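Local coordinates for TRAP dicarboxylate transporter, DctP subunit (Anaerococcus prevoti, PDB 4N91), which binds D-glucuronate in both anomeric forms as a TRAP-type solute-binding protein, probably to deliver it for uptake into the cell, at residues A[113-118]-A[237-242]; A[167-172]-A[187-192]; A[215-220]-A[232-237]; A[225-230]-A[289-294]. One frame throughout, in Å; residues are numbered along the deposited sequence. Where two conformers were deposited one is given.

Contact 1: A[113-118]-A[237-242]. With BDP (beta-D-glucopyranuronic acid), chain C.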
loop_
_atom_site.group_PDB
_atom_site.type_symbol
_atom_site.label_atom_id
_atom_site.label_comp_id
_atom_site.label_asym_id
_atom_site.label_seq_id
_atom_site.Cartn_x
_atom_site.Cartn_y
_atom_site.Cartn_z
ATOM N N TYR A 113 1.260 13.993 1.480
ATOM C CA TYR A 113 0.930 15.063 0.555
ATOM C C TYR A 113 2.013 15.233 -0.491
ATOM O O TYR A 113 2.433 16.346 -0.811
ATOM C CB TYR A 113 0.668 16.348 1.331
ATOM C CG TYR A 113 -0.509 16.186 2.246
ATOM C CD1 TYR A 113 -1.788 16.051 1.730
ATOM C CD2 TYR A 113 -0.353 16.117 3.619
ATOM C CE1 TYR A 113 -2.877 15.882 2.558
ATOM C CE2 TYR A 113 -1.427 15.953 4.453
ATOM C CZ TYR A 113 -2.690 15.823 3.919
ATOM O OH TYR A 113 -3.778 15.632 4.754
ATOM N N LEU A 114 2.431 14.102 -1.035
ATOM C CA LEU A 114 3.502 14.066 -2.008
ATOM C C LEU A 114 2.945 14.276 -3.398
ATOM O O LEU A 114 3.507 15.041 -4.187
ATOM C CB LEU A 114 4.237 12.727 -1.926
ATOM C CG LEU A 114 5.273 12.480 -3.008
ATOM C CD1 LEU A 114 6.399 13.500 -2.874
ATOM C CD2 LEU A 114 5.786 11.052 -2.895
ATOM N N PHE A 115 1.830 13.621 -3.709
ATOM C CA PHE A 115 1.288 13.702 -5.065
ATOM C C PHE A 115 0.139 14.692 -5.200
ATOM O O PHE A 115 -0.756 14.757 -4.348
ATOM C CB PHE A 115 0.813 12.327 -5.511
ATOM C CG PHE A 115 1.887 11.280 -5.465
ATOM C CD1 PHE A 115 2.940 11.325 -6.369
ATOM C CD2 PHE A 115 1.832 10.261 -4.548
ATOM C CE1 PHE A 115 3.932 10.360 -6.333
ATOM C CE2 PHE A 115 2.811 9.289 -4.508
ATOM C CZ PHE A 115 3.871 9.347 -5.410
ATOM N N ALA A 116 0.153 15.461 -6.278
ATOM C CA ALA A 116 -0.859 16.501 -6.444
ATOM C C ALA A 116 -2.209 15.905 -6.809
ATOM O O ALA A 116 -3.251 16.503 -6.523
ATOM C CB ALA A 116 -0.417 17.495 -7.507
ATOM N N SER A 117 -2.193 14.741 -7.452
ATOM C CA SER A 117 -3.412 14.155 -8.022
ATOM C C SER A 117 -3.185 12.674 -8.202
ATOM O O SER A 117 -2.035 12.223 -8.218
ATOM C CB SER A 117 -3.727 14.776 -9.388
ATOM O OG SER A 117 -2.778 14.388 -10.375
ATOM N N SER A 118 -4.267 11.917 -8.372
ATOM C CA SER A 118 -4.122 10.487 -8.608
ATOM C C SER A 118 -3.453 10.271 -9.958
ATOM O O SER A 118 -2.677 9.326 -10.134
ATOM C CB SER A 118 -5.471 9.742 -8.486
ATOM O OG SER A 118 -6.348 10.062 -9.544
ATOM N N HIS A 237 -3.973 11.975 3.361
ATOM C CA HIS A 237 -2.605 12.334 3.712
ATOM C C HIS A 237 -1.551 11.607 2.911
ATOM O O HIS A 237 -0.444 12.124 2.748
ATOM C CB HIS A 237 -2.324 12.164 5.204
ATOM C CG HIS A 237 -2.834 10.886 5.789
ATOM N ND1 HIS A 237 -3.995 10.836 6.523
ATOM C CD2 HIS A 237 -2.331 9.629 5.798
ATOM C CE1 HIS A 237 -4.207 9.603 6.934
ATOM N NE2 HIS A 237 -3.212 8.851 6.515
ATOM N N GLN A 238 -1.872 10.423 2.407
ATOM C CA GLN A 238 -0.908 9.659 1.614
ATOM C C GLN A 238 -1.584 8.899 0.495
ATOM O O GLN A 238 -2.787 8.552 0.580
ATOM C CB GLN A 238 -0.146 8.640 2.445
ATOM C CG GLN A 238 0.760 9.197 3.507
ATOM C CD GLN A 238 1.147 8.112 4.484
ATOM O OE1 GLN A 238 0.282 7.457 5.127
ATOM N NE2 GLN A 238 2.429 7.876 4.587
HETATM N N MSE A 239 -0.797 8.647 -0.556
HETATM C CA MSE A 239 -1.149 7.699 -1.601
HETATM C C MSE A 239 -0.025 6.684 -1.613
HETATM O O MSE A 239 1.049 6.938 -2.161
HETATM C CB MSE A 239 -1.316 8.357 -2.964
HETATM C CG MSE A 239 -2.314 9.446 -2.930
HETATM SE SE MSE A 239 -2.599 10.180 -4.707
HETATM C CE MSE A 239 -4.113 9.010 -5.224
ATOM N N VAL A 240 -0.271 5.546 -0.976
ATOM C CA VAL A 240 0.811 4.601 -0.685
ATOM C C VAL A 240 0.659 3.387 -1.579
ATOM O O VAL A 240 -0.314 2.633 -1.465
ATOM C CB VAL A 240 0.816 4.146 0.796
ATOM C CG1 VAL A 240 2.005 3.227 1.059
ATOM C CG2 VAL A 240 0.858 5.360 1.742
ATOM N N PRO A 241 1.602 3.194 -2.502
ATOM C CA PRO A 241 1.410 2.038 -3.381
ATOM C C PRO A 241 1.601 0.728 -2.654
ATOM O O PRO A 241 2.429 0.637 -1.745
ATOM C CB PRO A 241 2.498 2.221 -4.452
ATOM C CG PRO A 241 3.588 3.022 -3.754
ATOM C CD PRO A 241 2.836 3.943 -2.802
ATOM N N ASP A 242 0.854 -0.285 -3.060
ATOM C CA ASP A 242 1.193 -1.659 -2.733
ATOM C C ASP A 242 2.237 -2.123 -3.748
ATOM O O ASP A 242 2.174 -1.783 -4.947
ATOM C CB ASP A 242 -0.052 -2.552 -2.773
ATOM C CG ASP A 242 -0.962 -2.371 -1.577
ATOM O OD1 ASP A 242 -0.476 -1.995 -0.475
ATOM O OD2 ASP A 242 -2.174 -2.650 -1.731
HETATM C C1 BDP C . -4.227 -1.391 2.476
HETATM C C2 BDP C . -3.102 -1.874 1.682
HETATM C C3 BDP C . -2.484 -3.077 2.334
HETATM C C4 BDP C . -2.028 -2.776 3.656
HETATM C C5 BDP C . -3.151 -2.226 4.446
HETATM C C6 BDP C . -2.690 -1.731 5.841
HETATM O O2 BDP C . -3.786 -2.425 0.488
HETATM O O3 BDP C . -1.380 -3.578 1.511
HETATM O O4 BDP C . -1.459 -3.802 4.290
HETATM O O5 BDP C . -3.740 -1.057 3.775
HETATM O O6A BDP C . -2.105 -2.584 6.542
HETATM O O1 BDP C . -4.581 -0.089 1.943
HETATM O O6B BDP C . -3.115 -0.632 6.264
#
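Tyr113 and His237 meet beside an interdomain crossing, where strand 231-238 of one sheet gives way to strand 242-247 of the other; such crossings form the hinge in two-domain periplasmic binding proteins. Segment 113-118 runs along this crossing on its way into helix 118-125, and the crossing ends at Asp242 in the glucuronate pocket. Tyr113 N donates to His237 O (2.8 Å, N-H...O angle 154°), coming in 28° off the carbonyl plane. The Tyr113 ring then lies against the same residue, with His237 CA over one face in a CH-pi contact, 3.9 Å from the ring centroid and displaced toward the rim. Its hydroxyl goes on to Asp235 O, while the imidazole of His237 turns away to be held between Asp235 and Glu214.

Further on, selenomethionine Met239 reaches across. Its chain is straight to SE and then bends (chi3 92°), which brings CE to 3.6 Å from Ser118 CB. Phe115 takes the near part of the same side chain, its CD2 4.0 Å from Met239 CB. The edge of this ring also faces the backbone, with Phe115 CE2 3.8 Å from Met239 O. Tyr121 of helix 118-125 touches both Phe115 and Met239.

Asp242 spreads its carboxylate over two adjacent sugar oxygens: OD1 lies 2.7 Å from BDP O3, and OD2 lies 2.8 Å from BDP O2. The chemistry is thus divided. A single backbone hydrogen bond, somewhat bent, and apolar packing join the segments, and the charged group of the crossing is turned to the sugar.

Contact 2: A[167-172]-A[187-192]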
loop_
_atom_site.group_PDB
_atom_site.type_symbol
_atom_site.label_atom_id
_atom_site.label_comp_id
_atom_site.label_asym_id
_atom_site.label_seq_id
_atom_site.Cartn_x
_atom_site.Cartn_y
_atom_site.Cartn_z
ATOM N N GLU A 167 -6.088 18.836 15.413
ATOM C CA GLU A 167 -6.331 18.841 16.859
ATOM C C GLU A 167 -7.336 17.766 17.333
ATOM O O GLU A 167 -7.276 17.336 18.483
ATOM C CB GLU A 167 -6.747 20.241 17.356
ATOM C CG GLU A 167 -8.039 20.751 16.781
ATOM C CD GLU A 167 -8.340 22.185 17.212
ATOM O OE1 GLU A 167 -8.683 22.388 18.392
ATOM O OE2 GLU A 167 -8.223 23.103 16.370
ATOM N N ASP A 168 -8.240 17.325 16.458
ATOM C CA ASP A 168 -9.214 16.291 16.805
ATOM C C ASP A 168 -8.561 14.908 17.033
ATOM O O ASP A 168 -9.182 14.001 17.614
ATOM C CB ASP A 168 -10.275 16.196 15.709
ATOM C CG ASP A 168 -11.041 17.497 15.527
ATOM O OD1 ASP A 168 -11.261 18.184 16.551
ATOM O OD2 ASP A 168 -11.412 17.843 14.380
ATOM N N LEU A 169 -7.315 14.766 16.601
ATOM C CA LEU A 169 -6.556 13.521 16.794
ATOM C C LEU A 169 -5.819 13.500 18.124
ATOM O O LEU A 169 -5.251 12.482 18.515
ATOM C CB LEU A 169 -5.556 13.338 15.648
ATOM C CG LEU A 169 -6.202 13.113 14.274
ATOM C CD1 LEU A 169 -5.156 13.256 13.190
ATOM C CD2 LEU A 169 -6.907 11.760 14.192
ATOM N N SER A 170 -5.819 14.635 18.816
ATOM C CA SER A 170 -5.135 14.746 20.094
ATOM C C SER A 170 -5.751 13.829 21.150
ATOM O O SER A 170 -6.962 13.826 21.361
ATOM C CB SER A 170 -5.187 16.198 20.584
ATOM O OG SER A 170 -4.640 16.298 21.884
ATOM N N GLY A 171 -4.913 13.036 21.801
ATOM C CA GLY A 171 -5.387 12.113 22.818
ATOM C C GLY A 171 -6.023 10.842 22.265
ATOM O O GLY A 171 -6.560 10.023 23.027
ATOM N N LEU A 172 -6.002 10.683 20.944
ATOM C CA LEU A 172 -6.471 9.430 20.335
ATOM C C LEU A 172 -5.282 8.520 20.041
ATOM O O LEU A 172 -4.142 8.980 19.843
ATOM C CB LEU A 172 -7.212 9.679 19.020
ATOM C CG LEU A 172 -8.459 10.572 19.064
ATOM C CD1 LEU A 172 -9.139 10.562 17.706
ATOM C CD2 LEU A 172 -9.397 10.134 20.158
ATOM N N ASP A 187 2.854 11.715 15.374
ATOM C CA ASP A 187 3.450 12.584 16.379
ATOM C C ASP A 187 3.278 14.063 16.000
ATOM O O ASP A 187 2.917 14.892 16.854
ATOM C CB ASP A 187 4.936 12.300 16.529
ATOM C CG ASP A 187 5.233 10.993 17.208
ATOM O OD1 ASP A 187 4.349 10.426 17.896
ATOM O OD2 ASP A 187 6.389 10.550 17.068
ATOM N N LEU A 188 3.530 14.395 14.733
ATOM C CA LEU A 188 3.393 15.768 14.249
ATOM C C LEU A 188 1.949 16.255 14.239
ATOM O O LEU A 188 1.681 17.452 14.338
ATOM C CB LEU A 188 3.967 15.880 12.839
ATOM C CG LEU A 188 5.484 15.833 12.761
ATOM C CD1 LEU A 188 5.925 15.553 11.333
ATOM C CD2 LEU A 188 6.054 17.160 13.277
ATOM N N LEU A 189 1.015 15.323 14.101
ATOM C CA LEU A 189 -0.408 15.632 14.229
ATOM C C LEU A 189 -0.888 15.740 15.689
ATOM O O LEU A 189 -2.090 15.902 15.942
ATOM C CB LEU A 189 -1.227 14.559 13.504
ATOM C CG LEU A 189 -1.094 14.574 11.984
ATOM C CD1 LEU A 189 -1.678 13.294 11.325
ATOM C CD2 LEU A 189 -1.811 15.809 11.440
ATOM N N GLY A 190 0.027 15.638 16.650
ATOM C CA GLY A 190 -0.320 15.751 18.062
ATOM C C GLY A 190 -1.038 14.542 18.631
ATOM O O GLY A 190 -1.677 14.613 19.681
ATOM N N SER A 191 -0.898 13.413 17.947
ATOM C CA SER A 191 -1.636 12.202 18.265
ATOM C C SER A 191 -0.665 11.098 18.694
ATOM O O SER A 191 0.507 11.367 19.035
ATOM C CB SER A 191 -2.458 11.823 17.033
ATOM O OG SER A 191 -3.413 10.831 17.318
ATOM N N SER A 192 -1.131 9.860 18.677
ATOM C CA SER A 192 -0.318 8.729 19.092
ATOM C C SER A 192 -0.536 7.578 18.105
ATOM O O SER A 192 -1.672 7.264 17.771
ATOM C CB SER A 192 -0.735 8.287 20.489
ATOM O OG SER A 192 0.098 7.236 20.931
HETATM O O HOH W 1 -1.954 17.070 21.020
#
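Ser191 points its hydroxyl into the turn formed by Leu169 to Leu172. With OG swung opposite its own backbone N (chi1 -168°), it donates to Leu169 O at 2.7 Å, arriving 36° above the carbonyl plane. The other face of that plane is taken by Leu172 N, whose bond to Leu169 O (3.1 Å) closes the type II turn. One carbonyl oxygen is therefore gripped by two donors from opposite faces, which ties the turn to the neighbouring segment.

Beside the serine, Leu169 and Leu189 reach toward each other obliquely and meet through their methyls, CD1 to CD1 at 3.9 Å. Both also lie against Phe156 of strand 154-158. On the outer side the backbones come close: Ser170 CA sends its hydrogen toward Gly190 O, the carbon and oxygen 3.5 Å apart. A water joins the same two residues, donating to Gly190 O (2.8 Å) and bonded to Ser170 OG (2.9 Å). Where the strands begin, Ser192 N makes a weak bond to Leu172 O at 3.3 Å.

Gly190, with positive phi, ends helix 180-188 in a Schellman motif. Leu172 comes right before strand 173-176, and Ser192 opens strand 192-195; the two strands pair in parallel with the helix between them, a beta-alpha-beta crossover. Leu189 also packs on Phe303, Ala306 and Val307 of helix 301-317.

Contact 3: A[215-220]-A[232-237]. With BDP (beta-D-glucopyranuronic acid), chain C.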
loop_
_atom_site.group_PDB
_atom_site.type_symbol
_atom_site.label_atom_id
_atom_site.label_comp_id
_atom_site.label_asym_id
_atom_site.label_seq_id
_atom_site.Cartn_x
_atom_site.Cartn_y
_atom_site.Cartn_z
ATOM N N ASN A 215 -6.881 4.748 6.185
ATOM C CA ASN A 215 -6.776 3.878 5.045
ATOM C C ASN A 215 -7.685 4.361 3.940
ATOM O O ASN A 215 -8.384 5.357 4.083
ATOM C CB ASN A 215 -7.184 2.447 5.424
ATOM C CG ASN A 215 -6.308 1.424 4.758
ATOM O OD1 ASN A 215 -6.112 1.462 3.539
ATOM N ND2 ASN A 215 -5.730 0.523 5.557
ATOM N N ASN A 216 -7.692 3.609 2.852
ATOM C CA ASN A 216 -8.676 3.802 1.819
ATOM C C ASN A 216 -10.045 3.257 2.241
ATOM O O ASN A 216 -10.201 2.663 3.309
ATOM C CB ASN A 216 -8.207 3.177 0.509
ATOM C CG ASN A 216 -7.997 1.676 0.609
ATOM O OD1 ASN A 216 -8.871 0.923 1.101
ATOM N ND2 ASN A 216 -6.817 1.225 0.191
ATOM N N GLU A 217 -11.041 3.447 1.391
ATOM C CA GLU A 217 -12.410 3.093 1.723
ATOM C C GLU A 217 -12.690 1.594 1.807
ATOM O O GLU A 217 -13.644 1.192 2.459
ATOM C CB GLU A 217 -13.368 3.733 0.736
ATOM C CG GLU A 217 -13.229 5.250 0.656
ATOM C CD GLU A 217 -12.279 5.751 -0.432
ATOM O OE1 GLU A 217 -11.255 5.097 -0.741
ATOM O OE2 GLU A 217 -12.585 6.839 -0.995
HETATM N N MSE A 218 -11.856 0.787 1.163
HETATM C CA MSE A 218 -12.064 -0.654 1.140
HETATM C C MSE A 218 -11.889 -1.271 2.525
HETATM O O MSE A 218 -12.462 -2.315 2.830
HETATM C CB MSE A 218 -11.148 -1.312 0.106
HETATM C CG MSE A 218 -11.676 -1.245 -1.303
HETATM SE SE MSE A 218 -13.061 -2.552 -1.455
HETATM C CE MSE A 218 -12.169 -4.178 -2.042
ATOM N N SER A 219 -11.114 -0.620 3.383
ATOM C CA SER A 219 -10.971 -1.072 4.763
ATOM C C SER A 219 -12.301 -1.067 5.478
ATOM O O SER A 219 -12.515 -1.874 6.375
ATOM C CB SER A 219 -10.011 -0.166 5.553
ATOM O OG SER A 219 -8.656 -0.470 5.226
ATOM N N LEU A 220 -13.163 -0.111 5.153
ATOM C CA LEU A 220 -14.418 0.037 5.864
ATOM C C LEU A 220 -15.348 -1.138 5.600
ATOM O O LEU A 220 -16.107 -1.538 6.464
ATOM C CB LEU A 220 -15.149 1.304 5.417
ATOM C CG LEU A 220 -14.440 2.630 5.691
ATOM C CD1 LEU A 220 -15.164 3.787 5.023
ATOM C CD2 LEU A 220 -14.344 2.848 7.193
ATOM N N TYR A 232 -15.528 8.970 8.520
ATOM C CA TYR A 232 -14.414 8.846 7.591
ATOM C C TYR A 232 -14.160 10.212 7.001
ATOM O O TYR A 232 -15.015 10.760 6.307
ATOM C CB TYR A 232 -14.709 7.817 6.507
ATOM C CG TYR A 232 -13.540 7.512 5.571
ATOM C CD1 TYR A 232 -13.221 8.350 4.527
ATOM C CD2 TYR A 232 -12.784 6.365 5.723
ATOM C CE1 TYR A 232 -12.178 8.071 3.658
ATOM C CE2 TYR A 232 -11.712 6.087 4.865
ATOM C CZ TYR A 232 -11.432 6.955 3.823
ATOM O OH TYR A 232 -10.401 6.700 2.973
ATOM N N SER A 233 -12.981 10.754 7.284
ATOM C CA SER A 233 -12.654 12.136 6.980
ATOM C C SER A 233 -11.526 12.246 5.935
ATOM O O SER A 233 -10.394 11.890 6.210
ATOM C CB SER A 233 -12.250 12.853 8.266
ATOM O OG SER A 233 -11.898 14.206 8.016
ATOM N N TYR A 234 -11.855 12.765 4.756
ATOM C CA TYR A 234 -10.969 12.750 3.609
ATOM C C TYR A 234 -9.826 13.758 3.685
ATOM O O TYR A 234 -9.760 14.711 2.888
ATOM C CB TYR A 234 -11.782 12.986 2.344
ATOM C CG TYR A 234 -12.501 11.776 1.758
ATOM C CD1 TYR A 234 -11.797 10.814 1.047
ATOM C CD2 TYR A 234 -13.870 11.615 1.863
ATOM C CE1 TYR A 234 -12.420 9.739 0.484
ATOM C CE2 TYR A 234 -14.507 10.514 1.303
ATOM C CZ TYR A 234 -13.766 9.592 0.595
ATOM O OH TYR A 234 -14.383 8.529 0.002
ATOM N N ASP A 235 -8.932 13.553 4.636
ATOM C CA ASP A 235 -7.739 14.378 4.704
ATOM C C ASP A 235 -6.719 13.936 3.644
ATOM O O ASP A 235 -5.844 14.711 3.268
ATOM C CB ASP A 235 -7.136 14.358 6.094
ATOM C CG ASP A 235 -6.539 13.023 6.449
ATOM O OD1 ASP A 235 -7.308 12.048 6.465
ATOM O OD2 ASP A 235 -5.311 12.949 6.717
HETATM N N MSE A 236 -6.843 12.687 3.187
HETATM C CA MSE A 236 -6.037 12.121 2.086
HETATM C C MSE A 236 -4.526 12.395 2.229
HETATM O O MSE A 236 -3.857 12.927 1.314
HETATM C CB MSE A 236 -6.586 12.621 0.739
HETATM C CG MSE A 236 -8.002 12.137 0.471
HETATM SE SE MSE A 236 -8.812 12.951 -1.105
HETATM C CE MSE A 236 -7.686 12.072 -2.426
ATOM N N HIS A 237 -3.973 11.975 3.361
ATOM C CA HIS A 237 -2.605 12.334 3.712
ATOM C C HIS A 237 -1.551 11.607 2.911
ATOM O O HIS A 237 -0.444 12.124 2.748
ATOM C CB HIS A 237 -2.324 12.164 5.204
ATOM C CG HIS A 237 -2.834 10.886 5.789
ATOM N ND1 HIS A 237 -3.995 10.836 6.523
ATOM C CD2 HIS A 237 -2.331 9.629 5.798
ATOM C CE1 HIS A 237 -4.207 9.603 6.934
ATOM N NE2 HIS A 237 -3.212 8.851 6.515
HETATM C C1 BDP C . -4.227 -1.391 2.476
HETATM C C2 BDP C . -3.102 -1.874 1.682
HETATM C C3 BDP C . -2.484 -3.077 2.334
HETATM C C4 BDP C . -2.028 -2.776 3.656
HETATM C C5 BDP C . -3.151 -2.226 4.446
HETATM C C6 BDP C . -2.690 -1.731 5.841
HETATM O O2 BDP C . -3.786 -2.425 0.488
HETATM O O3 BDP C . -1.380 -3.578 1.511
HETATM O O4 BDP C . -1.459 -3.802 4.290
HETATM O O5 BDP C . -3.740 -1.057 3.775
HETATM O O6A BDP C . -2.105 -2.584 6.542
HETATM O O1 BDP C . -4.581 -0.089 1.943
HETATM O O6B BDP C . -3.115 -0.632 6.264
#
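Tyr234 meets the carboxylate of Glu217 at its ring edge: OE2 sits in the ring plane and accepts from Tyr234 OH at 2.7 Å through its anti lone pair. This buried contact belongs to the mixed sheet of the solute-binding fold, where strand 231-238 faces the chain leaving strand 212-215 for helix 218-221. One face of the Tyr234 ring carries Tyr232 CE1, 3.6 Å above the plane, and Tyr234 CD1 in turn lies in plane at the edge of the Tyr232 ring. The carboxylate is nearly parallel to the Tyr232 ring (8°) but steeply inclined to that of Tyr234.

Tyr232 stretches across from the strand, CG opposite its backbone N (chi1 -174°), and its hydroxyl donates in plane to a lone pair of Asn215 O at 2.7 Å. Leu220 CD1 touches Tyr232 CD2 at 3.6 Å.

The tyrosine thus grips the backbone of a residue whose amide faces the sugar. Asn216 N donates to Asn215 OD1 at 2.8 Å, which helps set the rotation of the amide, while Asn216 ND2 bonds to Ala151 O. On the other side of the amide, Asn215 ND2 donates to the ring oxygen O5 of BDP at 3.1 Å, with an N-H...O angle of 158°.

Contact 4: A[225-230]-A[289-294]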
loop_
_atom_site.group_PDB
_atom_site.type_symbol
_atom_site.label_atom_id
_atom_site.label_comp_id
_atom_site.label_asym_id
_atom_site.label_seq_id
_atom_site.Cartn_x
_atom_site.Cartn_y
_atom_site.Cartn_z
ATOM N N HIS A 225 -14.173 -2.397 8.922
ATOM C CA HIS A 225 -13.888 -1.356 9.898
ATOM C C HIS A 225 -15.027 -0.349 10.043
ATOM O O HIS A 225 -15.133 0.340 11.058
ATOM C CB HIS A 225 -12.607 -0.607 9.556
ATOM C CG HIS A 225 -11.399 -1.478 9.506
ATOM N ND1 HIS A 225 -10.160 -1.003 9.147
ATOM C CD2 HIS A 225 -11.241 -2.805 9.733
ATOM C CE1 HIS A 225 -9.287 -1.992 9.155
ATOM N NE2 HIS A 225 -9.915 -3.095 9.508
ATOM N N GLY A 226 -15.862 -0.256 9.021
ATOM C CA GLY A 226 -17.022 0.618 9.066
ATOM C C GLY A 226 -18.133 0.124 9.962
ATOM O O GLY A 226 -19.105 0.855 10.226
ATOM N N GLU A 227 -17.991 -1.091 10.480
ATOM C CA GLU A 227 -18.943 -1.593 11.478
ATOM C C GLU A 227 -18.739 -0.849 12.794
ATOM O O GLU A 227 -19.689 -0.643 13.554
ATOM C CB GLU A 227 -18.764 -3.101 11.704
ATOM C CG GLU A 227 -19.127 -3.954 10.532
ATOM C CD GLU A 227 -18.911 -5.437 10.809
ATOM O OE1 GLU A 227 -18.695 -5.799 11.992
ATOM O OE2 GLU A 227 -18.957 -6.233 9.844
ATOM N N VAL A 228 -17.490 -0.465 13.073
ATOM C CA VAL A 228 -17.142 0.220 14.292
ATOM C C VAL A 228 -16.945 1.715 14.060
ATOM O O VAL A 228 -17.394 2.531 14.856
ATOM C CB VAL A 228 -15.836 -0.334 14.879
ATOM C CG1 VAL A 228 -15.379 0.521 16.067
ATOM C CG2 VAL A 228 -15.996 -1.803 15.261
ATOM N N CYS A 229 -16.273 2.076 12.960
ATOM C CA CYS A 229 -15.940 3.475 12.690
ATOM C C CYS A 229 -16.838 4.096 11.665
ATOM O O CYS A 229 -16.810 3.709 10.493
ATOM C CB CYS A 229 -14.503 3.638 12.194
ATOM S SG CYS A 229 -13.286 3.168 13.456
ATOM N N LYS A 230 -17.647 5.069 12.086
ATOM C CA LYS A 230 -18.595 5.659 11.164
ATOM C C LYS A 230 -18.246 7.074 10.725
ATOM O O LYS A 230 -19.059 7.719 10.074
ATOM C CB LYS A 230 -20.007 5.685 11.759
ATOM C CG LYS A 230 -20.502 4.393 12.382
ATOM C CD LYS A 230 -20.895 3.386 11.338
ATOM C CE LYS A 230 -21.669 2.234 12.008
ATOM N NZ LYS A 230 -21.675 1.058 11.145
ATOM N N SER A 289 -21.658 3.918 2.861
ATOM C CA SER A 289 -22.806 4.781 3.105
ATOM C C SER A 289 -23.982 3.972 3.648
ATOM O O SER A 289 -24.624 4.360 4.619
ATOM C CB SER A 289 -23.205 5.501 1.825
ATOM O OG SER A 289 -22.249 6.491 1.502
ATOM N N GLU A 290 -24.240 2.819 3.045
ATOM C CA GLU A 290 -25.359 1.995 3.451
ATOM C C GLU A 290 -25.170 1.437 4.860
ATOM O O GLU A 290 -26.151 1.214 5.565
ATOM C CB GLU A 290 -25.564 0.852 2.454
ATOM C CG GLU A 290 -25.977 1.312 1.072
ATOM C CD GLU A 290 -26.056 0.159 0.078
ATOM O OE1 GLU A 290 -25.528 -0.934 0.376
ATOM O OE2 GLU A 290 -26.642 0.348 -1.003
HETATM N N MSE A 291 -23.914 1.241 5.266
HETATM C CA MSE A 291 -23.555 0.758 6.595
HETATM C C MSE A 291 -23.671 1.861 7.656
HETATM O O MSE A 291 -23.509 1.601 8.845
HETATM C CB MSE A 291 -22.107 0.256 6.610
HETATM C CG MSE A 291 -21.869 -1.051 5.939
HETATM SE SE MSE A 291 -19.925 -1.309 5.859
HETATM C CE MSE A 291 -19.583 -1.412 7.745
ATOM N N GLY A 292 -23.888 3.098 7.233
ATOM C CA GLY A 292 -24.001 4.195 8.177
ATOM C C GLY A 292 -22.754 5.049 8.311
ATOM O O GLY A 292 -22.673 5.910 9.186
ATOM N N VAL A 293 -21.762 4.837 7.453
ATOM C CA VAL A 293 -20.580 5.677 7.541
ATOM C C VAL A 293 -20.896 7.061 7.011
ATOM O O VAL A 293 -21.514 7.230 5.952
ATOM C CB VAL A 293 -19.387 5.068 6.773
ATOM C CG1 VAL A 293 -18.193 6.022 6.753
ATOM C CG2 VAL A 293 -19.008 3.729 7.361
ATOM N N GLU A 294 -20.458 8.056 7.757
ATOM C CA GLU A 294 -20.528 9.432 7.327
ATOM C C GLU A 294 -19.199 9.901 6.783
ATOM O O GLU A 294 -18.155 9.806 7.447
ATOM C CB GLU A 294 -20.985 10.321 8.480
ATOM C CG GLU A 294 -20.993 11.816 8.126
ATOM C CD GLU A 294 -21.395 12.672 9.291
ATOM O OE1 GLU A 294 -21.920 12.107 10.271
ATOM O OE2 GLU A 294 -21.198 13.905 9.227
#
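Glu294 N donates to Lys230 O, a short and nearly straight backbone bond (2.7 Å, 166°). The second polar link runs through the lysine's own ammonium group. NZ bridges the segments, giving one bond to Met291 O at 3.0 Å and another to Gly226 O at 2.7 Å, the latter in the carbonyl plane. A bend at chi2 (-76°) folds the chain back over Gly292, with Lys230 CD 3.8 Å from Gly292 O, before the ammonium reaches its two carbonyls. A positive charge beside the end of helix 256-290 would probably be favoured by the helix dipole.

Packing fills in around these bonds. Val293 puts CG2 3.8 Å from Cys229 O, a buried carbonyl oxygen with no hydrogen-bonding partner. CG2 comes within 4.1 Å of Gly226 O as well. On the outer side, the side chain of selenomethionine Met291 lies toward Gly226 and Glu227, though the placement of its terminal methyl is doubtful. The Glu227 carboxylate has its partner in Tyr202.

Gly292, with positive phi, closes the helix in a Schellman motif, and Glu294 then starts strand 294-296. That strand lies parallel to strand 231-238, so the lysine-anchored loop and the helix end together open a parallel pair at the edge of the mixed sheet.

Contact 3 is buried, whereas contacts 1, 2 and 4 are only partly so, and contacts 2 and 4 lie far from the chain's centre. Contacts 1 and 3 share His237 and strand 231-238, join through Tyr113 OH and Asp235 O, and both reach the bound sugar. Contact 4 adjoins contact 3 twice: Tyr232 N bonds to Glu294 O at the strand, and Gly226 N bonds to Leu220 O at helix 218-221. Contact 2 stands apart without touching the rest. The chemistry follows: a backbone bond with apolar and aromatic packing in contact 1, tyrosine hydroxyl bonds inside contact 3, and serine, water or lysine reaching backbone carbonyls beside the helix-closing glycines of contacts 2 and 4.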